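Local structure of periplasmic branched-chain amino acid-binding protein (Burkholderia mallei, 3I09) at residues S328-K340 with Y350-F363. The protein probably binds branched-chain amino acids or related small carboxylates in the periplasm and delivers them to an ABC transporter for uptake. Sequence-based numbering, arbitrary orientation. Where two conformers were deposited one is given.
Sequences SMIHDMYLMEVKK and YYKVVATIPGEQAF. With EDO (1,2-ethanediol), chain H.
Backbone hydrogen bonds join strand 333-338 to strand 351-357 in antiparallel fashion at the pairs Met-333/Ile-357, Leu-335/Ala-355 and Glu-337/Lys-352, and the ladder runs on to Lys-339 N, which meets Tyr-350 O almost straight (177°). The register slips once, at a classic beta bulge: Leu-335 O accepts from both Val-354 N (2.7 Å) and Ala-355 N (3.2 Å). Just before the first strand, Asp-332 OD1 takes the N-H of Gly-359, at the start of the short helix, at 3.0 Å on its anti side, tilted out of the carboxylate plane, and a 1,2-ethanediol hydroxyl donates a weak bond to the same oxygen.

On the face shared by Met-336, Val-353 and Tyr-351, the selenomethionine bends at chi3 (-65°); in the tyrosine conformer given here its CE sits over one face of the Tyr-351 ring, toward the rim, as a CH-pi contact, while SE touches Val-353 CG2. The two strands belong to an antiparallel sheet of the type I periplasmic binding protein, in which strand 329-338 also pairs with 248-251 and 320-323; helix 233-239 packs on Tyr-350 and Tyr-351. On the other face Leu-335 CD2 lies 3.8 Å from Val-354 CG1, and Met-333 CG meets Ala-362 CB.

Around the short helix 359-362, Phe-363 receives Ile-330 CD1 obliquely, 3.8 Å from CD2, with Met-333 SE near CZ in a Met-aromatic contact. His-331 O lies in plane at the ring's edge. The histidine ring is fixed by ND1 bonding to Met-329 O and NE2 to Ala-121 O.

Among the charged groups, Lys-352 NZ is held chiefly by Glu-343, with Glu-337 OE1 in a long salt bridge (3.8 Å), and reaches Val-338 O through a water.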
ATOM      1  N   SER A 328      -5.057  -9.709  -7.308  1.00 11.30           N
ATOM      2  CA  SER A 328      -3.786  -9.038  -7.162  1.00 12.18           C
ATOM      3  C   SER A 328      -3.239  -8.583  -8.508  1.00 11.93           C
ATOM      4  O   SER A 328      -3.211  -9.350  -9.454  1.00 13.29           O
ATOM      5  CB  SER A 328      -2.740  -9.940  -6.510  1.00 13.61           C
ATOM      6  OG  SER A 328      -3.053 -10.106  -5.149  1.00 14.95           O
HETATM    7  N   MSE A 329      -2.767  -7.346  -8.557  1.00 12.74           N
HETATM    8  CA  MSE A 329      -1.942  -6.883  -9.679  1.00 11.34           C
HETATM    9  C   MSE A 329      -0.522  -7.341  -9.427  1.00 11.33           C
HETATM   10  O   MSE A 329       0.127  -6.882  -8.487  1.00 12.25           O
HETATM   11  CB  MSE A 329      -2.021  -5.339  -9.834  1.00 11.84           C
HETATM   12  CG  MSE A 329      -1.703  -4.855 -11.277  1.00 10.49           C
HETATM   13 SE   MSE A 329       0.183  -4.800 -11.576  0.75 10.32          SE
HETATM   14  CE  MSE A 329       0.506  -2.988 -10.918  1.00 11.04           C
ATOM     15  N   ILE A 330      -0.047  -8.285 -10.261  1.00 10.66           N
ATOM     16  CA  ILE A 330       1.274  -8.870 -10.142  1.00 10.37           C
ATOM     17  C   ILE A 330       2.314  -8.011 -10.854  1.00 10.85           C
ATOM     18  O   ILE A 330       2.221  -7.751 -12.067  1.00 11.56           O
ATOM     19  CB  ILE A 330       1.263 -10.330 -10.687  1.00 10.83           C
ATOM     20  CG1 ILE A 330       0.172 -11.161  -9.983  1.00 11.33           C
ATOM     21  CG2 ILE A 330       2.643 -10.964 -10.477  1.00 11.13           C
ATOM     22  CD1 ILE A 330       0.349 -11.297  -8.473  1.00 13.23           C
ATOM     23  N   HIS A 331       3.270  -7.520 -10.078  1.00 11.16           N
ATOM     24  CA  HIS A 331       4.347  -6.675 -10.544  1.00 11.69           C
ATOM     25  C   HIS A 331       5.549  -6.849  -9.603  1.00 11.33           C
ATOM     26  O   HIS A 331       5.392  -7.170  -8.405  1.00 11.78           O
ATOM     27  CB  HIS A 331       3.900  -5.195 -10.643  1.00 10.78           C
ATOM     28  CG  HIS A 331       3.350  -4.614  -9.351  1.00 11.40           C
ATOM     29  ND1 HIS A 331       2.237  -5.121  -8.707  1.00 13.16           N
ATOM     30  CD2 HIS A 331       3.752  -3.553  -8.614  1.00 14.55           C
ATOM     31  CE1 HIS A 331       2.019  -4.435  -7.597  1.00 14.54           C
ATOM     32  NE2 HIS A 331       2.901  -3.456  -7.534  1.00 16.62           N
ATOM     33  N   ASP A 332       6.732  -6.613 -10.146  1.00 11.32           N
ATOM     34  CA  ASP A 332       7.964  -6.731  -9.371  1.00 12.92           C
ATOM     35  C   ASP A 332       7.925  -5.788  -8.165  1.00 12.17           C
ATOM     36  O   ASP A 332       7.397  -4.676  -8.241  1.00 11.85           O
ATOM     37  CB  ASP A 332       9.179  -6.342 -10.204  1.00 13.40           C
ATOM     38  CG  ASP A 332       9.506  -7.328 -11.325  1.00 17.16           C
ATOM     39  OD1 ASP A 332       8.906  -8.432 -11.433  1.00 14.65           O
ATOM     40  OD2 ASP A 332      10.415  -6.941 -12.115  1.00 19.59           O
HETATM   41  N   MSE A 333       8.514  -6.241  -7.073  1.00 12.21           N
HETATM   42  CA  MSE A 333       8.685  -5.452  -5.879  1.00 12.58           C
HETATM   43  C   MSE A 333      10.193  -5.207  -5.686  1.00 12.78           C
HETATM   44  O   MSE A 333      11.032  -5.897  -6.314  1.00 13.73           O
HETATM   45  CB  MSE A 333       8.075  -6.186  -4.680  1.00 12.64           C
HETATM   46  CG  MSE A 333       6.586  -6.434  -4.786  1.00 11.46           C
HETATM   47 SE   MSE A 333       5.469  -4.785  -4.733  0.75 14.35          SE
HETATM   48  CE  MSE A 333       5.634  -4.414  -2.934  1.00 13.84           C
ATOM     49  N   TYR A 334      10.549  -4.229  -4.847  1.00 13.17           N
ATOM     50  CA  TYR A 334      11.946  -3.826  -4.641  1.00 12.64           C
ATOM     51  C   TYR A 334      12.309  -3.891  -3.167  1.00 12.93           C
ATOM     52  O   TYR A 334      11.619  -3.287  -2.328  1.00 15.29           O
ATOM     53  CB  TYR A 334      12.179  -2.397  -5.183  1.00 12.58           C
ATOM     54  CG  TYR A 334      11.779  -2.340  -6.635  1.00 13.94           C
ATOM     55  CD1 TYR A 334      12.606  -2.875  -7.606  1.00 16.92           C
ATOM     56  CD2 TYR A 334      10.517  -1.881  -7.016  1.00 16.07           C
ATOM     57  CE1 TYR A 334      12.239  -2.912  -8.919  1.00 19.19           C
ATOM     58  CE2 TYR A 334      10.128  -1.917  -8.331  1.00 19.60           C
ATOM     59  CZ  TYR A 334      10.991  -2.430  -9.279  1.00 20.97           C
ATOM     60  OH  TYR A 334      10.610  -2.493 -10.592  1.00 24.31           O
ATOM     61  N   LEU A 335      13.397  -4.583  -2.868  1.00 13.18           N
ATOM     62  CA  LEU A 335      14.014  -4.579  -1.533  1.00 13.09           C
ATOM     63  C   LEU A 335      15.033  -3.455  -1.568  1.00 14.17           C
ATOM     64  O   LEU A 335      15.942  -3.468  -2.400  1.00 14.21           O
ATOM     65  CB  LEU A 335      14.721  -5.899  -1.276  1.00 14.19           C
ATOM     66  CG  LEU A 335      15.255  -6.119   0.142  1.00 15.03           C
ATOM     67  CD1 LEU A 335      14.059  -6.172   1.136  1.00 13.41           C
ATOM     68  CD2 LEU A 335      16.100  -7.381   0.220  1.00 17.76           C
HETATM   69  N   MSE A 336      14.870  -2.469  -0.693  1.00 14.41           N
HETATM   70  CA  MSE A 336      15.762  -1.322  -0.656  1.00 15.28           C
HETATM   71  C   MSE A 336      16.373  -1.101   0.689  1.00 14.48           C
HETATM   72  O   MSE A 336      15.856  -1.574   1.722  1.00 13.31           O
HETATM   73  CB  MSE A 336      14.962  -0.123  -1.098  1.00 15.57           C
HETATM   74  CG  MSE A 336      14.453  -0.577  -2.453  1.00 21.89           C
HETATM   75 SE   MSE A 336      14.054   0.705  -3.516  0.75 27.75          SE
HETATM   76  CE  MSE A 336      12.672   1.311  -2.431  1.00 19.83           C
ATOM     77  N   GLU A 337      17.514  -0.417   0.674  1.00 13.90           N
ATOM     78  CA  GLU A 337      18.141  -0.024   1.910  1.00 13.25           C
ATOM     79  C   GLU A 337      18.191   1.502   1.953  1.00 12.07           C
ATOM     80  O   GLU A 337      18.511   2.147   0.959  1.00 12.98           O
ATOM     81  CB  GLU A 337      19.545  -0.641   2.052  1.00 14.07           C
ATOM     82  CG  GLU A 337      20.193  -0.276   3.357  1.00 15.43           C
ATOM     83  CD  GLU A 337      21.610  -0.866   3.563  1.00 20.51           C
ATOM     84  OE1 GLU A 337      22.307  -1.113   2.556  1.00 22.60           O
ATOM     85  OE2 GLU A 337      22.027  -1.005   4.742  1.00 17.95           O
ATOM     86  N   VAL A 338      17.875   2.077   3.114  1.00 11.96           N
ATOM     87  CA  VAL A 338      17.883   3.528   3.266  1.00 11.42           C
ATOM     88  C   VAL A 338      19.325   3.997   3.333  1.00 11.05           C
ATOM     89  O   VAL A 338      20.159   3.405   4.047  1.00 11.82           O
ATOM     90  CB  VAL A 338      17.115   3.982   4.508  1.00 12.07           C
ATOM     91  CG1 VAL A 338      17.212   5.510   4.626  1.00 10.45           C
ATOM     92  CG2 VAL A 338      15.639   3.463   4.438  1.00 11.80           C
ATOM     93  N   LYS A 339      19.628   4.992   2.518  1.00 11.02           N
ATOM     94  CA  LYS A 339      20.958   5.596   2.442  1.00 11.19           C
ATOM     95  C   LYS A 339      21.491   6.276   3.708  1.00 11.52           C
ATOM     96  O   LYS A 339      20.735   6.786   4.531  1.00  9.62           O
ATOM     97  CB  LYS A 339      21.015   6.626   1.298  1.00 10.77           C
ATOM     98  CG  LYS A 339      21.047   5.996  -0.088  1.00 11.69           C
ATOM     99  CD  LYS A 339      21.138   7.070  -1.208  1.00 13.26           C
ATOM    100  CE  LYS A 339      21.484   6.439  -2.551  1.00 15.99           C
ATOM    101  NZ  LYS A 339      21.812   7.506  -3.530  1.00 15.98           N
ATOM    102  N   LYS A 340      22.818   6.270   3.828  1.00 11.81           N
ATOM    103  CA  LYS A 340      23.505   7.145   4.740  1.00 13.37           C
ATOM    104  C   LYS A 340      23.309   8.575   4.213  1.00 11.73           C
ATOM    105  O   LYS A 340      23.208   8.788   3.011  1.00 11.62           O
ATOM    106  CB  LYS A 340      25.019   6.874   4.778  1.00 13.18           C
ATOM    107  CG  LYS A 340      25.455   5.489   5.207  1.00 17.03           C
ATOM    108  CD  LYS A 340      26.972   5.427   5.142  1.00 20.61           C
ATOM    109  CE  LYS A 340      27.479   3.998   5.184  1.00 26.07           C
ATOM    110  NZ  LYS A 340      27.090   3.393   6.471  1.00 27.09           N
ATOM    111  N   TYR A 350      16.861   8.725  -1.288  1.00 11.18           N
ATOM    112  CA  TYR A 350      16.905   7.980  -0.044  1.00 11.61           C
ATOM    113  C   TYR A 350      17.256   6.499  -0.160  1.00 13.64           C
ATOM    114  O   TYR A 350      17.629   5.905   0.869  1.00 13.17           O
ATOM    115  CB  TYR A 350      15.549   8.082   0.690  1.00 12.03           C
ATOM    116  CG  TYR A 350      15.072   9.472   1.062  1.00  9.78           C
ATOM    117  CD1 TYR A 350      15.957  10.533   1.243  1.00 12.12           C
ATOM    118  CD2 TYR A 350      13.729   9.710   1.363  1.00 12.34           C
ATOM    119  CE1 TYR A 350      15.508  11.784   1.650  1.00 12.93           C
ATOM    120  CE2 TYR A 350      13.280  10.979   1.747  1.00 11.86           C
ATOM    121  CZ  TYR A 350      14.154  11.994   1.862  1.00 15.31           C
ATOM    122  OH  TYR A 350      13.723  13.240   2.231  1.00 18.70           O
ATOM    123  N   TYR A 351      17.126   5.895  -1.345  1.00 12.99           N
ATOM    124  CA  TYR A 351      17.144   4.443  -1.502  0.50 14.01           C
ATOM    125  C   TYR A 351      18.319   3.886  -2.279  1.00 15.01           C
ATOM    126  O   TYR A 351      18.715   4.473  -3.278  1.00 14.73           O
ATOM    127  CB  TYR A 351      15.936   4.030  -2.319  0.50 14.02           C
ATOM    128  CG  TYR A 351      14.596   4.450  -1.804  0.50 13.61           C
ATOM    129  CD1 TYR A 351      14.009   3.787  -0.735  0.50 16.24           C
ATOM    130  CD2 TYR A 351      13.877   5.451  -2.435  0.50 12.14           C
ATOM    131  CE1 TYR A 351      12.753   4.124  -0.301  0.50 14.94           C
ATOM    132  CE2 TYR A 351      12.617   5.811  -1.991  0.50 13.03           C
ATOM    133  CZ  TYR A 351      12.069   5.154  -0.917  0.50 14.46           C
ATOM    134  OH  TYR A 351      10.821   5.501  -0.467  0.50 14.11           O
ATOM    135  N   LYS A 352      18.801   2.721  -1.863  1.00 16.27           N
ATOM    136  CA  LYS A 352      19.696   1.883  -2.625  1.00 17.76           C
ATOM    137  C   LYS A 352      18.883   0.634  -2.915  1.00 19.53           C
ATOM    138  O   LYS A 352      18.291   0.065  -1.989  1.00 18.53           O
ATOM    139  CB  LYS A 352      20.903   1.506  -1.785  1.00 18.85           C
ATOM    140  CG  LYS A 352      21.850   2.672  -1.513  1.00 21.82           C
ATOM    141  CD  LYS A 352      23.066   2.294  -0.651  1.00 24.05           C
ATOM    142  CE  LYS A 352      22.737   2.133   0.833  1.00 25.68           C
ATOM    143  NZ  LYS A 352      23.990   2.119   1.645  1.00 24.60           N
ATOM    144  N   VAL A 353      18.852   0.169  -4.161  1.00 20.34           N
ATOM    145  CA  VAL A 353      18.148  -1.105  -4.428  1.00 21.77           C
ATOM    146  C   VAL A 353      19.020  -2.307  -4.036  1.00 21.28           C
ATOM    147  O   VAL A 353      20.154  -2.473  -4.506  1.00 23.26           O
ATOM    148  CB  VAL A 353      17.676  -1.223  -5.892  1.00 22.71           C
ATOM    149  CG1 VAL A 353      16.968  -2.580  -6.112  1.00 23.24           C
ATOM    150  CG2 VAL A 353      16.769  -0.069  -6.266  1.00 23.48           C
ATOM    151  N   VAL A 354      18.524  -3.139  -3.156  1.00 19.77           N
ATOM    152  CA  VAL A 354      19.245  -4.334  -2.731  1.00 19.57           C
ATOM    153  C   VAL A 354      18.936  -5.476  -3.730  1.00 19.19           C
ATOM    154  O   VAL A 354      19.839  -6.192  -4.172  1.00 19.22           O
ATOM    155  CB  VAL A 354      18.812  -4.727  -1.303  1.00 19.20           C
ATOM    156  CG1 VAL A 354      19.501  -6.025  -0.782  1.00 20.65           C
ATOM    157  CG2 VAL A 354      19.075  -3.600  -0.349  1.00 21.64           C
ATOM    158  N   ALA A 355      17.660  -5.634  -4.079  1.00 17.74           N
ATOM    159  CA  ALA A 355      17.198  -6.713  -4.955  1.00 17.38           C
ATOM    160  C   ALA A 355      15.862  -6.348  -5.584  1.00 16.46           C
ATOM    161  O   ALA A 355      15.065  -5.596  -5.018  1.00 13.54           O
ATOM    162  CB  ALA A 355      17.059  -8.033  -4.198  1.00 17.52           C
ATOM    163  N   THR A 356      15.650  -6.866  -6.784  1.00 16.49           N
ATOM    164  CA  THR A 356      14.319  -6.871  -7.385  1.00 16.20           C
ATOM    165  C   THR A 356      13.667  -8.209  -7.062  1.00 16.83           C
ATOM    166  O   THR A 356      14.270  -9.262  -7.298  1.00 17.36           O
ATOM    167  CB  THR A 356      14.409  -6.664  -8.892  1.00 16.26           C
ATOM    168  OG1 THR A 356      14.972  -5.378  -9.147  1.00 16.54           O
ATOM    169  CG2 THR A 356      13.041  -6.760  -9.559  1.00 17.29           C
ATOM    170  N   ILE A 357      12.443  -8.191  -6.534  1.00 15.99           N
ATOM    171  CA  ILE A 357      11.712  -9.416  -6.212  1.00 15.60           C
ATOM    172  C   ILE A 357      10.733  -9.663  -7.330  1.00 16.27           C
ATOM    173  O   ILE A 357       9.805  -8.850  -7.513  1.00 15.27           O
ATOM    174  CB  ILE A 357      10.932  -9.315  -4.889  1.00 16.84           C
ATOM    175  CG1 ILE A 357      11.860  -8.878  -3.741  1.00 18.48           C
ATOM    176  CG2 ILE A 357      10.285 -10.674  -4.529  1.00 14.34           C
ATOM    177  CD1 ILE A 357      11.103  -8.266  -2.584  1.00 21.11           C
ATOM    178  N   PRO A 358      10.908 -10.760  -8.088  1.00 17.15           N
ATOM    179  CA  PRO A 358       9.980 -10.925  -9.207  1.00 17.78           C
ATOM    180  C   PRO A 358       8.532 -11.031  -8.741  1.00 17.27           C
ATOM    181  O   PRO A 358       8.241 -11.643  -7.706  1.00 16.82           O
ATOM    182  CB  PRO A 358      10.428 -12.253  -9.871  1.00 18.49           C
ATOM    183  CG  PRO A 358      11.839 -12.463  -9.429  1.00 19.31           C
ATOM    184  CD  PRO A 358      11.913 -11.845  -8.035  1.00 18.05           C
ATOM    185  N   GLY A 359       7.643 -10.431  -9.520  1.00 18.26           N
ATOM    186  CA  GLY A 359       6.242 -10.384  -9.211  1.00 19.15           C
ATOM    187  C   GLY A 359       5.653 -11.731  -8.872  1.00 20.46           C
ATOM    188  O   GLY A 359       4.997 -11.873  -7.857  1.00 19.69           O
ATOM    189  N   GLU A 360       5.935 -12.719  -9.699  1.00 22.58           N
ATOM    190  CA  GLU A 360       5.426 -14.075  -9.455  1.00 24.90           C
ATOM    191  C   GLU A 360       5.895 -14.654  -8.104  1.00 25.28           C
ATOM    192  O   GLU A 360       5.217 -15.528  -7.517  1.00 27.87           O
ATOM    193  CB  GLU A 360       5.847 -15.016 -10.591  1.00 25.49           C
ATOM    194  CG  GLU A 360       5.459 -14.569 -12.021  1.00 27.26           C
ATOM    195  CD  GLU A 360       3.950 -14.517 -12.264  1.00 29.57           C
ATOM    196  OE1 GLU A 360       3.181 -15.041 -11.418  1.00 29.25           O
ATOM    197  OE2 GLU A 360       3.548 -13.930 -13.309  1.00 30.56           O
ATOM    198  N   GLN A 361       7.019 -14.155  -7.587  1.00 23.19           N
ATOM    199  CA  GLN A 361       7.532 -14.607  -6.312  1.00 22.23           C
ATOM    200  C   GLN A 361       7.147 -13.745  -5.129  1.00 21.42           C
ATOM    201  O   GLN A 361       7.266 -14.195  -4.001  1.00 21.14           O
ATOM    202  CB  GLN A 361       9.067 -14.731  -6.393  1.00 22.85           C
ATOM    203  CG  GLN A 361       9.482 -15.624  -7.560  1.00 25.04           C
ATOM    204  CD  GLN A 361      10.961 -15.591  -7.849  1.00 29.06           C
ATOM    205  OE1 GLN A 361      11.782 -15.257  -6.985  1.00 29.47           O
ATOM    206  NE2 GLN A 361      11.322 -15.964  -9.078  1.00 30.47           N
ATOM    207  N   ALA A 362       6.638 -12.536  -5.366  1.00 19.03           N
ATOM    208  CA  ALA A 362       6.435 -11.567  -4.295  1.00 19.23           C
ATOM    209  C   ALA A 362       5.136 -11.758  -3.512  1.00 17.97           C
ATOM    210  O   ALA A 362       5.043 -11.425  -2.321  1.00 19.70           O
ATOM    211  CB  ALA A 362       6.475 -10.162  -4.897  1.00 18.23           C
ATOM    212  N   PHE A 363       4.126 -12.305  -4.180  1.00 16.77           N
ATOM    213  CA  PHE A 363       2.782 -12.375  -3.632  1.00 14.74           C
ATOM    214  C   PHE A 363       2.368 -13.806  -3.254  1.00 15.19           C
ATOM    215  O   PHE A 363       3.119 -14.772  -3.468  1.00 14.29           O
ATOM    216  CB  PHE A 363       1.807 -11.756  -4.653  1.00 14.94           C
ATOM    217  CG  PHE A 363       2.043 -10.278  -4.880  1.00 14.35           C
ATOM    218  CD1 PHE A 363       1.518  -9.358  -4.017  1.00 14.69           C
ATOM    219  CD2 PHE A 363       2.834  -9.830  -5.942  1.00 16.03           C
ATOM    220  CE1 PHE A 363       1.754  -7.992  -4.176  1.00 15.60           C
ATOM    221  CE2 PHE A 363       3.081  -8.471  -6.119  1.00 14.96           C
ATOM    222  CZ  PHE A 363       2.538  -7.552  -5.271  1.00 16.76           C
TER
HETATM  223  C1  EDO H  10       4.967  -9.136 -13.150  1.00 40.65           C
HETATM  224  O1  EDO H  10       6.080  -9.447 -12.310  1.00 39.18           O
HETATM  225  C2  EDO H  10       5.067  -9.842 -14.484  1.00 43.83           C
HETATM  226  O2  EDO H  10       4.943  -8.912 -15.563  1.00 45.59           O
HETATM  227  O   HOH W   1      22.745   2.440   4.248  1.00 20.02           O